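Local atomic coordinates of type IV pilus secretin PilQ family protein (Vibrio cholerae, PDB entry 6W6M), a protein that probably forms the outer-membrane channel through which the type IV competence pilus passes, as a ring of fourteen identical subunits. Residues 262-267 with 291-296. Sequence-based numbering, arbitrary orientation.
Sequences AKASDI and RTNSLL
The carboxamide of N293 bonds the start of helix 264-271 with both its nitrogen and its oxygen. N293 and S294 form a G1 beta bulge, both facing D289, at the turn between strands 285-289 and 294-299. ND2 of N293 gives a weak but fairly straight hydrogen bond to O of A262, 3.4 Å long at 161°. OD1 of N293 accepts N of A264 at 3.1 Å, also weakly, and this bond is bent to 132°. The amide thus spans K263, the N-cap residue of the helix, and touches the backbone on both flanks of it. The first torsion of N293 (chi1 -168°) turns CG away from its own backbone nitrogen and carries the amide across to the helix start. CB of A264 lies beside the same oxygen. One helical turn on, the contact becomes apolar, with L295 reaching the helix from the middle strand of the three-stranded antiparallel sheet. CG2 of I267 meets CD1 of L295 at 3.7 Å. I259 touches A264, I267 and L295 from the same chain. Q469 of a second subunit packs on N293, placing the turn at a subunit interface. Beside the bulge, OG1 of T292 is hydrogen-bonded to OD2 of D289.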
# COMPACT_ATOMS: atom_id res chain seq x y z
N ALA A 262 -3.58 -50.98 14.72
CA ALA A 262 -2.90 -49.78 14.26
C ALA A 262 -3.82 -49.05 13.30
O ALA A 262 -4.74 -49.63 12.74
CB ALA A 262 -1.57 -50.12 13.58
N LYS A 263 -3.58 -47.75 13.15
CA LYS A 263 -4.36 -46.96 12.21
C LYS A 263 -3.88 -47.22 10.79
O LYS A 263 -2.68 -47.24 10.52
CB LYS A 263 -4.24 -45.48 12.52
CG LYS A 263 -4.68 -45.07 13.89
CD LYS A 263 -4.82 -43.57 13.96
CE LYS A 263 -5.02 -43.10 15.39
NZ LYS A 263 -3.80 -43.30 16.21
N ALA A 264 -4.83 -47.39 9.87
CA ALA A 264 -4.47 -47.68 8.49
C ALA A 264 -3.88 -46.46 7.79
O ALA A 264 -3.11 -46.61 6.84
CB ALA A 264 -5.68 -48.19 7.72
N SER A 265 -4.22 -45.25 8.23
CA SER A 265 -3.68 -44.06 7.59
C SER A 265 -2.19 -43.92 7.84
O SER A 265 -1.43 -43.58 6.92
CB SER A 265 -4.44 -42.82 8.08
OG SER A 265 -4.46 -42.76 9.49
N ASP A 266 -1.74 -44.20 9.06
CA ASP A 266 -0.31 -44.16 9.35
C ASP A 266 0.45 -45.19 8.53
O ASP A 266 1.52 -44.89 7.99
CB ASP A 266 -0.09 -44.39 10.84
CG ASP A 266 -0.76 -43.35 11.71
OD1 ASP A 266 -1.00 -42.23 11.21
OD2 ASP A 266 -1.03 -43.63 12.89
N ILE A 267 -0.10 -46.40 8.41
CA ILE A 267 0.58 -47.45 7.66
C ILE A 267 0.61 -47.12 6.17
O ILE A 267 1.62 -47.35 5.50
CB ILE A 267 -0.09 -48.80 7.94
CG1 ILE A 267 0.33 -49.30 9.31
CG2 ILE A 267 0.26 -49.80 6.87
CD1 ILE A 267 -0.15 -50.67 9.63
N ARG A 291 -13.68 -46.28 6.97
CA ARG A 291 -14.87 -46.80 7.64
C ARG A 291 -14.59 -48.13 8.32
O ARG A 291 -15.04 -48.37 9.44
CB ARG A 291 -15.99 -46.94 6.61
CG ARG A 291 -17.37 -46.82 7.17
CD ARG A 291 -18.39 -47.01 6.09
NE ARG A 291 -18.57 -48.42 5.77
CZ ARG A 291 -19.58 -49.16 6.21
NH1 ARG A 291 -20.51 -48.62 6.98
NH2 ARG A 291 -19.66 -50.43 5.88
N THR A 292 -13.82 -48.99 7.66
CA THR A 292 -13.55 -50.33 8.15
C THR A 292 -12.08 -50.57 8.48
O THR A 292 -11.70 -51.72 8.73
CB THR A 292 -14.03 -51.38 7.14
OG1 THR A 292 -13.36 -51.19 5.90
CG2 THR A 292 -15.52 -51.28 6.92
N ASN A 293 -11.25 -49.52 8.48
CA ASN A 293 -9.83 -49.62 8.83
C ASN A 293 -9.11 -50.62 7.93
O ASN A 293 -8.64 -51.66 8.38
CB ASN A 293 -9.66 -49.98 10.31
CG ASN A 293 -8.23 -49.81 10.80
OD1 ASN A 293 -7.49 -48.95 10.32
ND2 ASN A 293 -7.83 -50.62 11.75
N SER A 294 -9.06 -50.31 6.64
CA SER A 294 -8.50 -51.24 5.67
C SER A 294 -7.68 -50.52 4.62
O SER A 294 -7.87 -49.33 4.35
CB SER A 294 -9.59 -52.06 4.98
OG SER A 294 -10.26 -52.89 5.90
N LEU A 295 -6.75 -51.26 4.02
CA LEU A 295 -5.97 -50.79 2.89
C LEU A 295 -6.42 -51.49 1.62
O LEU A 295 -6.86 -52.64 1.65
CB LEU A 295 -4.48 -51.03 3.11
CG LEU A 295 -3.82 -50.04 4.06
CD1 LEU A 295 -2.37 -50.39 4.29
CD2 LEU A 295 -3.95 -48.66 3.49
N LEU A 296 -6.29 -50.80 0.49
CA LEU A 296 -6.65 -51.34 -0.81
C LEU A 296 -5.47 -51.11 -1.74
O LEU A 296 -5.18 -49.97 -2.10
CB LEU A 296 -7.93 -50.67 -1.33
CG LEU A 296 -8.68 -51.11 -2.57
CD1 LEU A 296 -10.16 -50.87 -2.37
CD2 LEU A 296 -8.19 -50.33 -3.77